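Local coordinates for hypothetical UPF0204 protein AF0625 (Archaeoglobus fulgidus, PDB 1YQE), which probably hydrolyses D-aminoacyl-tRNAs to free tRNA and D-amino acids, a zinc-dependent reaction that counters the toxicity of mischarged tRNA, at residues P106-K111 against G144-S149; A110-Q115 against K236-E241; L128-E133 against A169-A174. All coordinates share one frame; numbering follows the deposited sequence.

Contact 1: P106-K111 against G144-S149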
loop_
_atom_site.group_PDB
_atom_site.type_symbol
_atom_site.label_atom_id
_atom_site.label_comp_id
_atom_site.label_asym_id
_atom_site.label_seq_id
_atom_site.Cartn_x
_atom_site.Cartn_y
_atom_site.Cartn_z
ATOM N N PRO A 106 12.778 -0.906 -13.536
ATOM C CA PRO A 106 12.927 0.544 -13.378
ATOM C C PRO A 106 11.714 1.281 -13.941
ATOM O O PRO A 106 11.044 0.782 -14.845
ATOM C CB PRO A 106 14.192 0.854 -14.180
ATOM C CG PRO A 106 14.961 -0.430 -14.125
ATOM C CD PRO A 106 13.888 -1.467 -14.324
ATOM N N TYR A 107 11.433 2.458 -13.390
ATOM C CA TYR A 107 10.331 3.291 -13.856
ATOM C C TYR A 107 9.043 2.534 -14.142
ATOM O O TYR A 107 8.359 2.811 -15.127
ATOM C CB TYR A 107 10.766 4.054 -15.109
ATOM C CG TYR A 107 11.944 4.967 -14.855
ATOM C CD1 TYR A 107 11.781 6.169 -14.163
ATOM C CD2 TYR A 107 13.229 4.606 -15.258
ATOM C CE1 TYR A 107 12.871 6.988 -13.875
ATOM C CE2 TYR A 107 14.325 5.419 -14.972
ATOM C CZ TYR A 107 14.137 6.605 -14.283
ATOM O OH TYR A 107 15.215 7.415 -13.995
ATOM N N SER A 108 8.717 1.580 -13.277
ATOM C CA SER A 108 7.501 0.788 -13.421
ATOM C C SER A 108 6.764 0.842 -12.082
ATOM O O SER A 108 7.374 0.714 -11.023
ATOM C CB SER A 108 7.852 -0.655 -13.784
ATOM O OG SER A 108 6.689 -1.391 -14.114
ATOM N N LEU A 109 5.453 1.034 -12.138
ATOM C CA LEU A 109 4.643 1.145 -10.933
ATOM C C LEU A 109 3.526 0.111 -10.870
ATOM O O LEU A 109 2.930 -0.227 -11.887
ATOM C CB LEU A 109 4.022 2.544 -10.866
ATOM C CG LEU A 109 4.951 3.765 -10.870
ATOM C CD1 LEU A 109 4.132 5.040 -11.067
ATOM C CD2 LEU A 109 5.727 3.810 -9.558
ATOM N N ALA A 110 3.244 -0.386 -9.670
ATOM C CA ALA A 110 2.165 -1.346 -9.496
ATOM C C ALA A 110 0.867 -0.558 -9.356
ATOM O O ALA A 110 0.873 0.598 -8.932
ATOM C CB ALA A 110 2.405 -2.194 -8.250
ATOM N N LYS A 111 -0.245 -1.174 -9.733
ATOM C CA LYS A 111 -1.544 -0.528 -9.626
ATOM C C LYS A 111 -1.911 -0.401 -8.141
ATOM O O LYS A 111 -1.981 -1.396 -7.432
ATOM C CB LYS A 111 -2.596 -1.376 -10.355
ATOM C CG LYS A 111 -4.042 -0.888 -10.254
ATOM C CD LYS A 111 -4.299 0.342 -11.097
ATOM C CE LYS A 111 -5.798 0.591 -11.249
ATOM N NZ LYS A 111 -6.092 1.787 -12.080
ATOM N N GLY A 144 10.012 -3.737 -5.373
ATOM C CA GLY A 144 9.115 -4.525 -6.199
ATOM C C GLY A 144 8.003 -5.088 -5.330
ATOM O O GLY A 144 8.005 -4.883 -4.117
ATOM N N PRO A 145 7.025 -5.787 -5.914
ATOM C CA PRO A 145 6.930 -6.060 -7.351
ATOM C C PRO A 145 6.317 -4.866 -8.097
ATOM O O PRO A 145 5.395 -4.210 -7.603
ATOM C CB PRO A 145 6.052 -7.307 -7.392
ATOM C CG PRO A 145 5.068 -7.023 -6.259
ATOM C CD PRO A 145 5.965 -6.492 -5.163
ATOM N N SER A 146 6.840 -4.566 -9.279
ATOM C CA SER A 146 6.317 -3.448 -10.048
ATOM C C SER A 146 5.292 -3.899 -11.080
ATOM O O SER A 146 4.419 -3.127 -11.473
ATOM C CB SER A 146 7.453 -2.714 -10.758
ATOM O OG SER A 146 8.113 -3.583 -11.655
ATOM N N GLU A 147 5.397 -5.153 -11.507
ATOM C CA GLU A 147 4.498 -5.674 -12.523
ATOM C C GLU A 147 3.226 -6.303 -11.965
ATOM O O GLU A 147 3.031 -7.511 -12.049
ATOM C CB GLU A 147 5.248 -6.678 -13.399
ATOM C CG GLU A 147 6.620 -6.178 -13.854
ATOM C CD GLU A 147 6.577 -4.802 -14.501
ATOM O OE1 GLU A 147 5.941 -4.654 -15.563
ATOM O OE2 GLU A 147 7.182 -3.862 -13.949
ATOM N N ILE A 148 2.368 -5.466 -11.392
ATOM C CA ILE A 148 1.095 -5.909 -10.830
ATOM C C ILE A 148 0.026 -5.003 -11.434
ATOM O O ILE A 148 0.088 -3.785 -11.283
ATOM C CB ILE A 148 1.065 -5.766 -9.291
ATOM C CG1 ILE A 148 2.201 -6.582 -8.661
ATOM C CG2 ILE A 148 -0.290 -6.227 -8.754
ATOM C CD1 ILE A 148 2.104 -8.098 -8.873
ATOM N N SER A 149 -0.937 -5.601 -12.132
ATOM C CA SER A 149 -2.009 -4.849 -12.781
ATOM C C SER A 149 -3.250 -4.724 -11.917
ATOM O O SER A 149 -4.026 -3.778 -12.061
ATOM C CB SER A 149 -2.396 -5.511 -14.108
ATOM O OG SER A 149 -1.348 -5.392 -15.044
HETATM O O HOH W 1 3.984 -1.997 -13.940
HETATM O O HOH W 2 0.917 -1.511 -13.094
#

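Contact 2: A110-Q115 against K236-E241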
loop_
_atom_site.group_PDB
_atom_site.type_symbol
_atom_site.label_atom_id
_atom_site.label_comp_id
_atom_site.label_asym_id
_atom_site.label_seq_id
_atom_site.Cartn_x
_atom_site.Cartn_y
_atom_site.Cartn_z
ATOM N N ALA A 110 3.244 -0.386 -9.670
ATOM C CA ALA A 110 2.165 -1.346 -9.496
ATOM C C ALA A 110 0.867 -0.558 -9.356
ATOM O O ALA A 110 0.873 0.598 -8.932
ATOM C CB ALA A 110 2.405 -2.194 -8.250
ATOM N N LYS A 111 -0.245 -1.174 -9.733
ATOM C CA LYS A 111 -1.544 -0.528 -9.626
ATOM C C LYS A 111 -1.911 -0.401 -8.141
ATOM O O LYS A 111 -1.981 -1.396 -7.432
ATOM C CB LYS A 111 -2.596 -1.376 -10.355
ATOM C CG LYS A 111 -4.042 -0.888 -10.254
ATOM C CD LYS A 111 -4.299 0.342 -11.097
ATOM C CE LYS A 111 -5.798 0.591 -11.249
ATOM N NZ LYS A 111 -6.092 1.787 -12.080
ATOM N N PRO A 112 -2.130 0.829 -7.650
ATOM C CA PRO A 112 -2.486 0.993 -6.233
ATOM C C PRO A 112 -3.956 0.683 -5.946
ATOM O O PRO A 112 -4.746 0.476 -6.864
ATOM C CB PRO A 112 -2.149 2.457 -5.958
ATOM C CG PRO A 112 -2.434 3.113 -7.270
ATOM C CD PRO A 112 -1.863 2.133 -8.283
ATOM N N SER A 113 -4.307 0.642 -4.664
ATOM C CA SER A 113 -5.686 0.392 -4.240
ATOM C C SER A 113 -5.946 1.431 -3.148
ATOM O O SER A 113 -6.065 1.099 -1.966
ATOM C CB SER A 113 -5.823 -1.026 -3.677
ATOM O OG SER A 113 -7.185 -1.383 -3.512
ATOM N N PRO A 114 -6.034 2.711 -3.543
ATOM C CA PRO A 114 -6.258 3.876 -2.675
ATOM C C PRO A 114 -7.403 3.806 -1.676
ATOM O O PRO A 114 -7.245 4.210 -0.523
ATOM C CB PRO A 114 -6.436 5.023 -3.671
ATOM C CG PRO A 114 -5.628 4.577 -4.846
ATOM C CD PRO A 114 -6.006 3.129 -4.955
ATOM N N GLN A 115 -8.554 3.305 -2.111
ATOM C CA GLN A 115 -9.706 3.222 -1.218
ATOM C C GLN A 115 -9.487 2.240 -0.076
ATOM O O GLN A 115 -9.688 2.584 1.096
ATOM C CB GLN A 115 -10.962 2.832 -2.007
ATOM C CG GLN A 115 -11.296 3.782 -3.155
ATOM C CD GLN A 115 -11.439 5.234 -2.716
ATOM O OE1 GLN A 115 -12.023 5.528 -1.671
ATOM N NE2 GLN A 115 -10.921 6.153 -3.530
ATOM N N LYS A 236 -2.633 8.603 -13.402
ATOM C CA LYS A 236 -3.634 7.817 -14.114
ATOM C C LYS A 236 -3.768 6.421 -13.526
ATOM O O LYS A 236 -4.873 5.887 -13.411
ATOM C CB LYS A 236 -3.285 7.734 -15.603
ATOM C CG LYS A 236 -3.349 9.067 -16.317
ATOM C CD LYS A 236 -2.918 8.953 -17.776
ATOM C CE LYS A 236 -3.893 8.123 -18.597
ATOM N NZ LYS A 236 -3.489 8.071 -20.029
ATOM N N LEU A 237 -2.642 5.831 -13.142
ATOM C CA LEU A 237 -2.637 4.496 -12.556
ATOM C C LEU A 237 -3.360 4.513 -11.205
ATOM O O LEU A 237 -4.105 3.593 -10.871
ATOM C CB LEU A 237 -1.191 4.022 -12.371
ATOM C CG LEU A 237 -0.956 2.532 -12.119
ATOM C CD1 LEU A 237 -1.477 1.730 -13.304
ATOM C CD2 LEU A 237 0.534 2.277 -11.916
ATOM N N SER A 238 -3.136 5.571 -10.435
ATOM C CA SER A 238 -3.753 5.721 -9.121
ATOM C C SER A 238 -5.206 6.172 -9.204
ATOM O O SER A 238 -5.931 6.104 -8.216
ATOM C CB SER A 238 -2.973 6.744 -8.288
ATOM O OG SER A 238 -1.617 6.359 -8.127
ATOM N N GLU A 239 -5.624 6.626 -10.382
ATOM C CA GLU A 239 -6.980 7.138 -10.593
ATOM C C GLU A 239 -7.143 8.374 -9.707
ATOM O O GLU A 239 -8.225 8.673 -9.198
ATOM C CB GLU A 239 -8.030 6.057 -10.269
ATOM C CG GLU A 239 -7.881 4.825 -11.173
ATOM C CD GLU A 239 -9.000 3.799 -11.038
ATOM O OE1 GLU A 239 -8.782 2.643 -11.464
ATOM O OE2 GLU A 239 -10.092 4.135 -10.528
ATOM N N ALA A 240 -6.040 9.101 -9.556
ATOM C CA ALA A 240 -5.997 10.306 -8.741
ATOM C C ALA A 240 -6.552 11.529 -9.447
ATOM O O ALA A 240 -6.444 11.664 -10.668
ATOM C CB ALA A 240 -4.566 10.584 -8.312
ATOM N N GLU A 241 -7.148 12.421 -8.665
ATOM C CA GLU A 241 -7.682 13.666 -9.202
ATOM C C GLU A 241 -6.836 14.813 -8.666
ATOM O O GLU A 241 -7.117 15.978 -8.935
ATOM C CB GLU A 241 -9.139 13.868 -8.772
ATOM C CG GLU A 241 -10.141 12.955 -9.466
ATOM C CD GLU A 241 -10.065 13.045 -10.985
ATOM O OE1 GLU A 241 -9.912 14.167 -11.519
ATOM O OE2 GLU A 241 -10.168 11.990 -11.650
HETATM O O HOH W 3 -5.583 3.263 -14.753
#

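Contact 3: L128-E133 against A169-A174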
loop_
_atom_site.group_PDB
_atom_site.type_symbol
_atom_site.label_atom_id
_atom_site.label_comp_id
_atom_site.label_asym_id
_atom_site.label_seq_id
_atom_site.Cartn_x
_atom_site.Cartn_y
_atom_site.Cartn_z
ATOM N N LEU A 128 -5.082 1.220 17.240
ATOM C CA LEU A 128 -3.687 1.490 17.579
ATOM C C LEU A 128 -3.342 1.525 19.068
ATOM O O LEU A 128 -2.229 1.161 19.451
ATOM C CB LEU A 128 -3.221 2.796 16.927
ATOM C CG LEU A 128 -2.919 2.777 15.424
ATOM C CD1 LEU A 128 -2.509 4.166 14.979
ATOM C CD2 LEU A 128 -1.803 1.789 15.128
ATOM N N ASP A 129 -4.279 1.957 19.907
ATOM C CA ASP A 129 -4.000 2.030 21.338
ATOM C C ASP A 129 -3.869 0.672 22.024
ATOM O O ASP A 129 -3.489 0.596 23.195
ATOM C CB ASP A 129 -5.052 2.881 22.045
ATOM C CG ASP A 129 -4.950 4.348 21.674
ATOM O OD1 ASP A 129 -3.828 4.895 21.724
ATOM O OD2 ASP A 129 -5.986 4.958 21.342
ATOM N N ARG A 130 -4.178 -0.398 21.298
ATOM C CA ARG A 130 -4.048 -1.742 21.847
ATOM C C ARG A 130 -2.569 -2.113 21.904
ATOM O O ARG A 130 -2.161 -2.950 22.711
ATOM C CB ARG A 130 -4.800 -2.762 20.989
ATOM C CG ARG A 130 -6.302 -2.831 21.258
ATOM C CD ARG A 130 -6.928 -3.960 20.463
ATOM N NE ARG A 130 -6.214 -5.216 20.678
ATOM C CZ ARG A 130 -6.339 -6.293 19.911
ATOM N NH1 ARG A 130 -7.156 -6.280 18.865
ATOM N NH2 ARG A 130 -5.630 -7.380 20.181
ATOM N N LYS A 131 -1.779 -1.481 21.035
ATOM C CA LYS A 131 -0.337 -1.700 20.965
ATOM C C LYS A 131 0.328 -0.330 21.055
ATOM O O LYS A 131 0.869 0.180 20.071
ATOM C CB LYS A 131 0.036 -2.377 19.643
ATOM C CG LYS A 131 -0.537 -3.778 19.480
ATOM C CD LYS A 131 0.155 -4.773 20.401
ATOM C CE LYS A 131 1.609 -4.981 19.987
ATOM N NZ LYS A 131 2.352 -5.873 20.913
ATOM N N PRO A 132 0.297 0.281 22.250
ATOM C CA PRO A 132 0.874 1.600 22.522
ATOM C C PRO A 132 2.320 1.806 22.077
ATOM O O PRO A 132 2.701 2.922 21.720
ATOM C CB PRO A 132 0.717 1.736 24.037
ATOM C CG PRO A 132 -0.497 0.927 24.326
ATOM C CD PRO A 132 -0.257 -0.301 23.486
ATOM N N GLU A 133 3.119 0.743 22.098
ATOM C CA GLU A 133 4.523 0.855 21.711
ATOM C C GLU A 133 4.697 0.941 20.195
ATOM O O GLU A 133 5.799 1.191 19.703
ATOM C CB GLU A 133 5.335 -0.332 22.252
ATOM C CG GLU A 133 5.143 -1.637 21.481
ATOM C CD GLU A 133 3.895 -2.410 21.887
ATOM O OE1 GLU A 133 2.873 -1.778 22.235
ATOM O OE2 GLU A 133 3.940 -3.658 21.840
ATOM N N ALA A 169 0.369 -8.030 17.248
ATOM C CA ALA A 169 0.546 -7.028 16.206
ATOM C C ALA A 169 -0.096 -7.566 14.928
ATOM O O ALA A 169 -0.793 -6.841 14.218
ATOM C CB ALA A 169 2.038 -6.746 15.974
ATOM N N ALA A 170 0.131 -8.849 14.654
ATOM C CA ALA A 170 -0.422 -9.489 13.460
ATOM C C ALA A 170 -1.939 -9.589 13.549
ATOM O O ALA A 170 -2.634 -9.511 12.537
ATOM C CB ALA A 170 0.178 -10.877 13.283
ATOM N N GLU A 171 -2.441 -9.763 14.767
ATOM C CA GLU A 171 -3.872 -9.884 15.006
ATOM C C GLU A 171 -4.551 -8.530 14.770
ATOM O O GLU A 171 -5.664 -8.461 14.245
ATOM C CB GLU A 171 -4.103 -10.377 16.442
ATOM C CG GLU A 171 -5.490 -10.929 16.731
ATOM C CD GLU A 171 -6.544 -9.849 16.810
ATOM O OE1 GLU A 171 -6.240 -8.762 17.343
ATOM O OE2 GLU A 171 -7.681 -10.095 16.353
ATOM N N VAL A 172 -3.870 -7.453 15.158
ATOM C CA VAL A 172 -4.406 -6.115 14.960
ATOM C C VAL A 172 -4.454 -5.808 13.467
ATOM O O VAL A 172 -5.433 -5.247 12.975
ATOM C CB VAL A 172 -3.551 -5.056 15.696
ATOM C CG1 VAL A 172 -3.963 -3.656 15.273
ATOM C CG2 VAL A 172 -3.732 -5.208 17.203
ATOM N N VAL A 173 -3.404 -6.187 12.746
ATOM C CA VAL A 173 -3.356 -5.960 11.306
ATOM C C VAL A 173 -4.462 -6.757 10.616
ATOM O O VAL A 173 -5.142 -6.246 9.722
ATOM C CB VAL A 173 -2.000 -6.397 10.706
ATOM C CG1 VAL A 173 -2.101 -6.465 9.171
ATOM C CG2 VAL A 173 -0.915 -5.417 11.114
ATOM N N ALA A 174 -4.636 -8.007 11.037
ATOM C CA ALA A 174 -5.658 -8.869 10.453
ATOM C C ALA A 174 -7.047 -8.268 10.635
ATOM O O ALA A 174 -7.858 -8.288 9.712
ATOM C CB ALA A 174 -5.601 -10.259 11.075
#

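Contact 1: P106-K111 against G144-S149
A single carboxylate oxygen draws in two serine hydroxyls where these loops meet: OE2 of Glu147 accepts a short bond of 2.5 Å from OG of Ser108 across the contact. OG of Ser146 lies equally near OE2 of Glu147, at a separation so short that its exact length is doubtful. The Ser108 hydroxyl comes to the syn side of the carboxylate, 20° out of its plane. Glu147 starts out pointing away from 106-111, and the bend in its chain at chi2 (-52°) folds the acid group back onto Ser108. With an alanine here the hydroxyls of Ser108 and Ser146 would probably lose their common acceptor, leaving Ser108 freer to turn. Ser146 OG is also bonded by N of Lys105. A water 2.8 Å from OG of Ser108 continues the network to the carbonyl oxygen of Ser146.

The two segments are irregular loops of the mixed-sheet part of the deacylase fold. Segment 106-111 lies in the loop between strand 88-92 and helix 114-125; segment 144-149 lies in the loop between strands 135-138 and 152-159. In the latter a cis peptide bond precedes Pro145, whose ring lies about 8 Å from the bound pyrophosphate, and Glu147 is the centre of an inverse gamma turn.

Past that turn one direct backbone bond joins the loops: N of Lys111 donates to O of Ile148 at 3.1 Å, nearly straight at 166°. A second water lies 2.7 Å from O of Leu109 and also reaches O of Ile148. Beside this bond the methyl of Ala110 packs on Ile148, CB to CB 4.0 Å, while CB of Lys111 rests 3.3 Å from O of Ser149. The lysine chain then leads off to Leu237 and Glu239, and Ile148 turns its side chain onto helix 61-65.

Contact 2: A110-Q115 against K236-E241
The C-terminal end of helix 228-238 closes in a Schellman motif with Glu239 as its positive-phi C-prime residue, and Lys111 is fastened to this end through both Leu237 and Glu239. NZ of Lys111 donates to O of Leu237 at 2.9 Å, 24° off the carbonyl plane. It also forms a salt bridge with Glu239, whose OE1, 2.9 Å from NZ of Lys111, uses its anti lone pair. The two side chains cross at about a right angle; the bend of the lysine at chi2 (73°) carries NZ toward the helix end. A water weakly bound to the ammonium links it to O of Lys236. A cation among the last carbonyls of a helix is likely to suit the negative end of its dipole.

Helix 228-238 belongs to the crossover that leads from strand 212-218 to strand 242-245 of the four-stranded parallel sheet, and 110-115 enters helix 114-125, so the contact ties a connection between two strands of the mixed sheet to the helix that crosses over on the second sheet. Leu237 and the prolines complete the contact: CD of Pro112 meets CG of Leu237 at 4.0 Å, and CD2 of Leu237 lies against the carbonyl oxygen of Ala110 at 3.4 Å. Pro112 is pressed hard against the helix end, its CG 3.5 Å from CA of Ser238, whose hydroxyl is engaged by O of Ala234. Further along, CG of Pro114 abuts O of Ser238 at 3.7 Å.

Contact 3: L128-E133 against A169-A174
A salt bridge backed by an apolar pad fastens the turn after helix 114-125 to the side of helix 167-182, with Arg130 reaching over to Glu171 and Val172. The guanidinium grips one carboxylate oxygen end-on with two nitrogens. NH1 of Arg130 lies 3.1 Å from OE1 of Glu171 and approaches its syn lone pair, with an N-H...O angle of 147°. NH2 of Arg130 stands 3.2 Å from the same OE1 of Glu171 but meets it from above the carboxylate plane. The two flat groups are turned 32° against each other, consistent with this difference, although OE1 stays near the guanidinium plane for both donors.

Val172 supplies the pad: its CG2 sits over the centre of one guanidinium face, 3.9 Å from CZ of Arg130. The same methyl is met by the aliphatic part of the next residue, CG of Lys131 lying 4.2 Å from CG2 of Val172, so neighbouring cationic side chains share one valine branch.

The turn leads into strand 135-138, at the edge of the mixed sheet, while helix 167-182 packs against that sheet through Ala169 and Val173, which touch Phe89 and Ile157 of its strands. Leu128 reaches Phe89 as well, placing both segments over the same part of the sheet. Arg130 is held by more of the helix than Glu171, since NH2 also bridges to Glu168 and NH1 to Glu175; its charge probably eases the crowding of Glu171 and Glu175. Lys131, bent at both chi2 and chi3 (-67° at the latter), folds past Ala169, its CE 4.4 Å from CB of Ala169. NZ of Lys131 ends 2.9 Å from OE2 of Glu133 and forms a second salt bridge with Asp166, just ahead of the helix.

How the contacts relate
Contacts 1 and 2 are neighbours, their centres about 12 Å apart. They share Ala110 and Lys111, so the chain approaching helix 114-125 is held both by the loop 144-149 and by the end of helix 228-238, joining the eight-stranded mixed sheet to the four-stranded parallel one. Contact 3 lies across the centre of the chain, about 29 Å from contact 1 and about 27 Å from contact 2 between centres, past the other end of helix 114-125. In sequence its segments alternate with those of contact 1 and both fall between those of contact 2. Helix 114-125 is thus flanked by contacts at its two ends, all within the deacylase family region.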